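Local coordinates for protein putative metalloprotease II (Bacteroides fragilis, PDB 4ON1) that probably cleaves peptide bonds as an extracellular zinc-dependent metalloendopeptidase of the fragilysin-related, matrixin-like kind, at residues Thr228-Phe233 and Thr331-Ile336; Val318-Thr323 and Gly337-Ala342; His344-Asn347 and Tyr353-Tyr356. One frame throughout, in Å; residues are numbered along the deposited sequence.

Overall arrangement
All three contacts converge on one zinc ion, each delivering one histidine: H334 from contact 1, H338 from contact 2, H344 from contact 3; D176 completes the site. Contacts 1 and 2 are buried and share helix 331-340, which meets the end of helix 217-230 in the first and strand 319-323 in the second; they touch through L231 and L340 and where T331 and L332 meet S322. Their chemistry is sparse and largely apolar, with a bridging water in contact 1 and a single leucine packed on the strand in contact 2. Contact 3, in the loop after that helix, lies nearer the surface, buries more area and relies on a backbone and a hydroxyl hydrogen bond to one carbonyl, with ring contacts.

Contact 1: Thr228-Phe233 and Thr331-Ile336; sequences TTSLKF and TLAHEI. With ZN (zinc ion), chain C.
S230 and A333 face each other across the gap between the end of helix 217-230 and the zinc-binding helix 331-340, the hydroxyl of S230 opposite the methyl group of A333. OG of S230 and CB of A333 stay 4.1 Å apart, a light touch at the point where the two backbones come nearest. A buried water fills in beside them. It donates one hydrogen to S230 OG at 2.9 Å and the other to A333 O, also at 2.9 Å, so the two helices are joined through solvent. The serine oxygen sits between its own backbone N and carbonyl carbon (chi1 73°), where it can receive the water while also bonding to V227 O one turn back in its own helix. One turn along helix 331-340, I336 adds the apolar half: its CG2 branch meets CD1 of L231 at 4.5 Å, a loose methyl-to-methyl approach. L231 lies at the break between helices 217-230 and 232-235, and V227, touched by both A333 and I336, extends the apolar patch. H334 leaves a different flank of its helix, turned away from S230 and L231. With CG anti to the backbone N (chi1 -179°), its ring reaches outward and NE2 binds zinc at 2.0 Å, while ND1 bonds to L351 O. H334 is the first histidine of the HExxH motif, whose two histidines both bind the zinc. The chemistry implies a divided helix: one flank packs on helix 217-230 through a methyl group, branched apolar side chains and a shared water, and a neighbouring flank presents the metal ligand, whose rotation is fixed at both ring nitrogens.

Contact 2: Val318-Thr323 and Gly337-Ala342; sequences VAAIST and GHLLGA. With ZN (zinc ion), chain C.
L339 of the zinc-binding helix reaches across to A319 and A320 of strand 319-323, the packing of active-site helix on sheet that belongs to the metzincin, matrixin-like catalytic fold. The tight part is one leucine fork over V318 and two alanines. CG stands anti to the carbonyl carbon (chi1 -65°), which sends both branches to the strand. CD2 comes within 3.8 Å of A319 O and also meets V318 CG1. CD1 lies 4.2 Å from A320 CB. A320 also touches I285 of strand 284-288, whereas the methyl of A319 points from L339 toward helix 259-271. Away from this fork the segments diverge. S322 and T323 run on past residues 337-342 and lie beside T331 and L332 at the start of the same helix, and S322 OG is held by its neighbour T323 O. At the far end of the helix, G341 closes the last turn with positive phi in a Schellman motif; it is the glycine of the metzincin HExxHxxGxxH pattern. The turn brings A342 O to ND1 of the second ligand. H338 binds zinc through NE2 at 2.0 Å, and its ND1 donates to A342 O at 3.0 Å, with that oxygen 22° out of the ring plane.

Contact 3: His344-Asn347 and Tyr353-Tyr356; sequences HVDN and YTWY. With ZN (zinc ion), chain C.
V345 and Y353 form a single backbone bridge, their CA atoms 5.0 Å apart, that pins the segment carrying the third zinc ligand to the chain just after M352, the methionine of what is probably the metzincin Met-turn. V345 O is the hub. T354 N donates to it at 3.1 Å, in the carbonyl plane, and T354 OG1 donates at 2.8 Å from well above that plane, so one oxygen receives two hydrogens from the same residue. The threonine torsion explains the pairing: OG1 lies on the backbone N side (chi1 -44°), which lets both donors converge. The Y353 ring adds its edge, CD2 lying 3.2 Å from the same V345 O, and passes close to the carbonyls of D346 and N347. T354 also meets H344. Its CA lies over one face of the imidazole, 4.2 Å from the centroid, as a CH-pi contact, while OG1 comes within 3.3 Å of H344 CB and the CG2 methyl rests near ND1. Toward the surface, D346 runs alongside T354, and its OD2 stands 4.0 Å from CZ3 of W355, with carboxylate and indole planes 39° apart. H344 NE2 binds zinc at 2.0 Å beside H334, H338 and D176. T354 also shares a backbone bond with I174, tying this loop to the chain that carries D176; an aspartate on the zinc is consistent with a latent enzyme, as in profragilysin-3. The chemistry implies that T354 is placed to restrain the histidine: its two bonds hold the V345 carbonyl, while its CA lies over the imidazole face and its CG2 beside ND1, consistent with a ring oriented by protein as well as metal.

Contact 1: Thr228-Phe233 and Thr331-Ile336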
loop_
_atom_site.group_PDB
_atom_site.type_symbol
_atom_site.label_atom_id
_atom_site.label_comp_id
_atom_site.label_asym_id
_atom_site.label_seq_id
_atom_site.Cartn_x
_atom_site.Cartn_y
_atom_site.Cartn_z
ATOM N N THR A 228 1.325 4.083 -5.380
ATOM C CA THR A 228 0.756 5.066 -6.294
ATOM C C THR A 228 1.356 6.448 -6.060
ATOM O O THR A 228 1.654 7.177 -7.008
ATOM C CB THR A 228 -0.777 5.108 -6.159
ATOM O OG1 THR A 228 -1.312 3.814 -6.488
ATOM C CG2 THR A 228 -1.375 6.145 -7.089
ATOM N N THR A 229 1.550 6.800 -4.797
ATOM C CA THR A 229 2.201 8.061 -4.463
ATOM C C THR A 229 3.649 8.077 -4.954
ATOM O O THR A 229 4.096 9.044 -5.560
ATOM C CB THR A 229 2.167 8.310 -2.953
ATOM O OG1 THR A 229 0.804 8.439 -2.531
ATOM C CG2 THR A 229 2.941 9.585 -2.595
ATOM N N SER A 230 4.365 6.980 -4.734
ATOM C CA SER A 230 5.771 6.924 -5.112
ATOM C C SER A 230 5.963 7.015 -6.616
ATOM O O SER A 230 7.010 7.473 -7.079
ATOM C CB SER A 230 6.418 5.642 -4.583
ATOM O OG SER A 230 5.998 4.499 -5.318
ATOM N N LEU A 231 4.949 6.600 -7.375
ATOM C CA LEU A 231 5.055 6.562 -8.833
ATOM C C LEU A 231 4.298 7.691 -9.518
ATOM O O LEU A 231 4.163 7.696 -10.748
ATOM C CB LEU A 231 4.558 5.218 -9.371
ATOM C CG LEU A 231 5.312 3.994 -8.844
ATOM C CD1 LEU A 231 4.872 2.728 -9.576
ATOM C CD2 LEU A 231 6.811 4.211 -9.001
ATOM N N LYS A 232 3.800 8.640 -8.730
ATOM C CA LYS A 232 3.057 9.777 -9.277
ATOM C C LYS A 232 3.832 10.516 -10.372
ATOM O O LYS A 232 3.251 10.953 -11.376
ATOM C CB LYS A 232 2.694 10.765 -8.169
ATOM C CG LYS A 232 1.843 11.931 -8.655
ATOM C CD LYS A 232 1.528 12.928 -7.543
ATOM C CE LYS A 232 0.622 12.328 -6.484
ATOM N NZ LYS A 232 0.727 13.059 -5.190
ATOM N N PHE A 233 5.140 10.664 -10.189
ATOM C CA PHE A 233 5.935 11.393 -11.177
ATOM C C PHE A 233 5.932 10.731 -12.553
ATOM O O PHE A 233 6.098 11.402 -13.567
ATOM C CB PHE A 233 7.372 11.577 -10.676
ATOM C CG PHE A 233 8.199 10.315 -10.664
ATOM C CD1 PHE A 233 9.170 10.097 -11.632
ATOM C CD2 PHE A 233 8.035 9.370 -9.662
ATOM C CE1 PHE A 233 9.955 8.954 -11.610
ATOM C CE2 PHE A 233 8.811 8.223 -9.639
ATOM C CZ PHE A 233 9.770 8.013 -10.613
ATOM N N THR A 331 6.384 -0.800 2.442
ATOM C CA THR A 331 7.263 -1.898 2.051
ATOM C C THR A 331 6.982 -2.362 0.633
ATOM O O THR A 331 7.908 -2.668 -0.125
ATOM C CB THR A 331 7.131 -3.089 3.012
ATOM O OG1 THR A 331 7.555 -2.677 4.309
ATOM C CG2 THR A 331 7.998 -4.260 2.558
ATOM N N LEU A 332 5.708 -2.402 0.261
ATOM C CA LEU A 332 5.360 -2.769 -1.101
ATOM C C LEU A 332 5.945 -1.750 -2.085
ATOM O O LEU A 332 6.558 -2.117 -3.091
ATOM C CB LEU A 332 3.837 -2.869 -1.268
ATOM C CG LEU A 332 3.388 -3.243 -2.683
ATOM C CD1 LEU A 332 3.968 -4.601 -3.100
ATOM C CD2 LEU A 332 1.860 -3.239 -2.813
ATOM N N ALA A 333 5.776 -0.468 -1.780
ATOM C CA ALA A 333 6.291 0.580 -2.654
ATOM C C ALA A 333 7.811 0.511 -2.762
ATOM O O ALA A 333 8.381 0.758 -3.829
ATOM C CB ALA A 333 5.854 1.956 -2.151
ATOM N N HIS A 334 8.460 0.193 -1.646
ATOM C CA HIS A 334 9.917 0.064 -1.597
ATOM C C HIS A 334 10.403 -1.082 -2.499
ATOM O O HIS A 334 11.295 -0.899 -3.330
ATOM C CB HIS A 334 10.371 -0.147 -0.145
ATOM C CG HIS A 334 11.855 -0.270 0.026
ATOM N ND1 HIS A 334 12.637 0.763 0.494
ATOM C CD2 HIS A 334 12.696 -1.313 -0.187
ATOM C CE1 HIS A 334 13.895 0.370 0.552
ATOM N NE2 HIS A 334 13.961 -0.887 0.146
ATOM N N GLU A 335 9.803 -2.258 -2.347
ATOM C CA GLU A 335 10.164 -3.407 -3.180
ATOM C C GLU A 335 9.938 -3.106 -4.658
ATOM O O GLU A 335 10.780 -3.410 -5.502
ATOM C CB GLU A 335 9.365 -4.646 -2.765
ATOM N N ILE A 336 8.792 -2.513 -4.974
ATOM C CA ILE A 336 8.493 -2.173 -6.360
ATOM C C ILE A 336 9.494 -1.126 -6.857
ATOM O O ILE A 336 9.893 -1.134 -8.029
ATOM C CB ILE A 336 7.032 -1.682 -6.516
ATOM C CG1 ILE A 336 6.083 -2.886 -6.540
ATOM C CG2 ILE A 336 6.843 -0.853 -7.783
ATOM C CD1 ILE A 336 4.596 -2.524 -6.436
HETATM ZN ZN ZN C . 15.508 -2.125 -0.218
HETATM O O HOH W 1 8.244 2.780 -5.965
#

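Contact 2: Val318-Thr323 and Gly337-Ala342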
loop_
_atom_site.group_PDB
_atom_site.type_symbol
_atom_site.label_atom_id
_atom_site.label_comp_id
_atom_site.label_asym_id
_atom_site.label_seq_id
_atom_site.Cartn_x
_atom_site.Cartn_y
_atom_site.Cartn_z
ATOM N N VAL A 318 9.921 -11.565 -12.898
ATOM C CA VAL A 318 9.790 -10.322 -12.145
ATOM C C VAL A 318 8.817 -10.523 -10.996
ATOM O O VAL A 318 7.611 -10.595 -11.196
ATOM C CB VAL A 318 9.307 -9.142 -13.025
ATOM C CG1 VAL A 318 9.141 -7.881 -12.180
ATOM C CG2 VAL A 318 10.277 -8.895 -14.165
ATOM N N ALA A 319 9.351 -10.640 -9.789
ATOM C CA ALA A 319 8.522 -10.953 -8.644
ATOM C C ALA A 319 9.123 -10.424 -7.365
ATOM O O ALA A 319 10.312 -10.100 -7.300
ATOM C CB ALA A 319 8.297 -12.469 -8.533
ATOM N N ALA A 320 8.285 -10.344 -6.345
ATOM C CA ALA A 320 8.735 -9.952 -5.028
ATOM C C ALA A 320 7.827 -10.579 -3.991
ATOM O O ALA A 320 6.786 -11.136 -4.315
ATOM C CB ALA A 320 8.744 -8.437 -4.883
ATOM N N ILE A 321 8.241 -10.496 -2.738
ATOM C CA ILE A 321 7.369 -10.819 -1.631
ATOM C C ILE A 321 7.339 -9.591 -0.725
ATOM O O ILE A 321 8.323 -8.851 -0.642
ATOM C CB ILE A 321 7.853 -12.062 -0.882
ATOM C CG1 ILE A 321 9.199 -11.794 -0.216
ATOM C CG2 ILE A 321 8.034 -13.233 -1.854
ATOM C CD1 ILE A 321 9.821 -13.040 0.403
ATOM N N SER A 322 6.214 -9.361 -0.062
ATOM C CA SER A 322 6.080 -8.167 0.762
ATOM C C SER A 322 5.106 -8.362 1.902
ATOM O O SER A 322 4.052 -8.968 1.726
ATOM C CB SER A 322 5.624 -6.980 -0.093
ATOM O OG SER A 322 5.515 -5.816 0.714
ATOM N N THR A 323 5.455 -7.822 3.064
ATOM C CA THR A 323 4.503 -7.721 4.159
ATOM C C THR A 323 3.444 -6.677 3.803
ATOM O O THR A 323 3.678 -5.812 2.952
ATOM C CB THR A 323 5.192 -7.329 5.476
ATOM O OG1 THR A 323 4.274 -7.470 6.575
ATOM C CG2 THR A 323 5.712 -5.899 5.397
ATOM N N GLY A 337 9.932 -0.256 -5.952
ATOM C CA GLY A 337 11.016 0.668 -6.249
ATOM C C GLY A 337 12.244 -0.060 -6.775
ATOM O O GLY A 337 12.809 0.315 -7.815
ATOM N N HIS A 338 12.658 -1.103 -6.060
ATOM C CA HIS A 338 13.780 -1.923 -6.500
ATOM C C HIS A 338 13.509 -2.547 -7.884
ATOM O O HIS A 338 14.365 -2.498 -8.773
ATOM C CB HIS A 338 14.077 -3.029 -5.482
ATOM C CG HIS A 338 14.787 -2.560 -4.252
ATOM N ND1 HIS A 338 15.881 -1.709 -4.293
ATOM C CD2 HIS A 338 14.594 -2.845 -2.942
ATOM C CE1 HIS A 338 16.313 -1.490 -3.071
ATOM N NE2 HIS A 338 15.550 -2.167 -2.222
ATOM N N LEU A 339 12.311 -3.096 -8.078
ATOM C CA LEU A 339 11.981 -3.764 -9.340
ATOM C C LEU A 339 12.058 -2.786 -10.519
ATOM O O LEU A 339 12.401 -3.177 -11.635
ATOM C CB LEU A 339 10.591 -4.395 -9.269
ATOM C CG LEU A 339 10.387 -5.544 -8.274
ATOM C CD1 LEU A 339 8.925 -6.001 -8.254
ATOM C CD2 LEU A 339 11.299 -6.712 -8.634
ATOM N N LEU A 340 11.775 -1.511 -10.256
ATOM C CA LEU A 340 11.826 -0.474 -11.287
ATOM C C LEU A 340 13.227 0.113 -11.471
ATOM O O LEU A 340 13.459 0.900 -12.395
ATOM C CB LEU A 340 10.851 0.651 -10.951
ATOM C CG LEU A 340 9.368 0.329 -11.144
ATOM C CD1 LEU A 340 8.511 1.346 -10.407
ATOM C CD2 LEU A 340 9.023 0.327 -12.623
ATOM N N GLY A 341 14.159 -0.252 -10.596
ATOM C CA GLY A 341 15.532 0.203 -10.736
ATOM C C GLY A 341 16.097 1.061 -9.618
ATOM O O GLY A 341 17.296 1.359 -9.612
ATOM N N ALA A 342 15.260 1.445 -8.658
ATOM C CA ALA A 342 15.732 2.292 -7.565
ATOM C C ALA A 342 16.676 1.532 -6.635
ATOM O O ALA A 342 16.479 0.347 -6.344
ATOM C CB ALA A 342 14.550 2.855 -6.772
HETATM ZN ZN ZN C . 15.508 -2.125 -0.218
#

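Contact 3: His344-Asn347 and Tyr353-Tyr356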
loop_
_atom_site.group_PDB
_atom_site.type_symbol
_atom_site.label_atom_id
_atom_site.label_comp_id
_atom_site.label_asym_id
_atom_site.label_seq_id
_atom_site.Cartn_x
_atom_site.Cartn_y
_atom_site.Cartn_z
ATOM N N HIS A 344 19.135 1.725 -2.826
ATOM C CA HIS A 344 19.111 2.320 -1.495
ATOM C C HIS A 344 19.845 3.658 -1.500
ATOM O O HIS A 344 20.822 3.828 -2.225
ATOM C CB HIS A 344 19.731 1.369 -0.464
ATOM C CG HIS A 344 18.857 0.197 -0.130
ATOM N ND1 HIS A 344 19.360 -1.004 0.314
ATOM C CD2 HIS A 344 17.515 0.044 -0.210
ATOM C CE1 HIS A 344 18.359 -1.849 0.514
ATOM N NE2 HIS A 344 17.229 -1.234 0.206
ATOM N N VAL A 345 19.381 4.603 -0.686
ATOM C CA VAL A 345 20.023 5.916 -0.575
ATOM C C VAL A 345 20.179 6.317 0.895
ATOM O O VAL A 345 19.595 5.682 1.772
ATOM C CB VAL A 345 19.218 7.003 -1.322
ATOM C CG1 VAL A 345 19.120 6.687 -2.803
ATOM C CG2 VAL A 345 17.827 7.138 -0.712
ATOM N N ASP A 346 20.942 7.379 1.162
ATOM C CA ASP A 346 21.238 7.768 2.543
ATOM C C ASP A 346 20.324 8.879 3.051
ATOM O O ASP A 346 20.594 9.486 4.087
ATOM C CB ASP A 346 22.697 8.235 2.683
ATOM C CG ASP A 346 23.706 7.174 2.277
ATOM O OD1 ASP A 346 24.890 7.533 2.091
ATOM O OD2 ASP A 346 23.322 5.993 2.127
ATOM N N ASN A 347 19.243 9.140 2.331
ATOM C CA ASN A 347 18.273 10.139 2.760
ATOM C C ASN A 347 17.141 9.467 3.540
ATOM O O ASN A 347 16.373 8.686 2.975
ATOM C CB ASN A 347 17.736 10.886 1.538
ATOM C CG ASN A 347 16.798 12.018 1.899
ATOM O OD1 ASN A 347 16.356 12.149 3.041
ATOM N ND2 ASN A 347 16.478 12.846 0.910
ATOM N N TYR A 353 15.365 4.611 1.518
ATOM C CA TYR A 353 16.352 4.696 2.593
ATOM C C TYR A 353 16.902 3.311 2.951
ATOM O O TYR A 353 16.150 2.339 3.095
ATOM C CB TYR A 353 15.746 5.357 3.828
ATOM C CG TYR A 353 16.770 5.733 4.877
ATOM C CD1 TYR A 353 16.517 5.533 6.225
ATOM C CD2 TYR A 353 17.988 6.291 4.515
ATOM C CE1 TYR A 353 17.450 5.886 7.190
ATOM C CE2 TYR A 353 18.928 6.645 5.467
ATOM C CZ TYR A 353 18.653 6.437 6.802
ATOM O OH TYR A 353 19.585 6.786 7.748
ATOM N N THR A 354 18.222 3.250 3.085
ATOM C CA THR A 354 18.965 2.008 3.267
ATOM C C THR A 354 18.657 1.295 4.581
ATOM O O THR A 354 18.843 0.083 4.705
ATOM C CB THR A 354 20.476 2.285 3.198
ATOM O OG1 THR A 354 20.749 3.164 2.101
ATOM C CG2 THR A 354 21.269 0.995 3.029
ATOM N N TRP A 355 18.183 2.054 5.561
ATOM C CA TRP A 355 17.932 1.515 6.890
ATOM C C TRP A 355 16.479 1.740 7.283
ATOM O O TRP A 355 15.817 2.630 6.759
ATOM C CB TRP A 355 18.878 2.148 7.919
ATOM C CG TRP A 355 20.343 1.894 7.652
ATOM C CD1 TRP A 355 21.069 0.811 8.050
ATOM C CD2 TRP A 355 21.256 2.747 6.939
ATOM N NE1 TRP A 355 22.372 0.929 7.628
ATOM C CE2 TRP A 355 22.513 2.107 6.944
ATOM C CE3 TRP A 355 21.129 3.982 6.293
ATOM C CZ2 TRP A 355 23.640 2.665 6.329
ATOM C CZ3 TRP A 355 22.249 4.535 5.683
ATOM C CH2 TRP A 355 23.486 3.874 5.708
ATOM N N TYR A 356 15.979 0.916 8.194
ATOM C CA TYR A 356 14.600 1.023 8.658
ATOM C C TYR A 356 14.436 2.212 9.609
ATOM O O TYR A 356 15.031 2.242 10.685
ATOM C CB TYR A 356 14.176 -0.278 9.343
ATOM C CG TYR A 356 12.757 -0.301 9.874
ATOM C CD1 TYR A 356 11.714 0.290 9.166
ATOM C CD2 TYR A 356 12.454 -0.946 11.072
ATOM C CE1 TYR A 356 10.409 0.255 9.645
ATOM C CE2 TYR A 356 11.155 -0.988 11.559
ATOM C CZ TYR A 356 10.137 -0.384 10.841
ATOM O OH TYR A 356 8.843 -0.418 11.316
HETATM ZN ZN ZN C . 15.508 -2.125 -0.218
#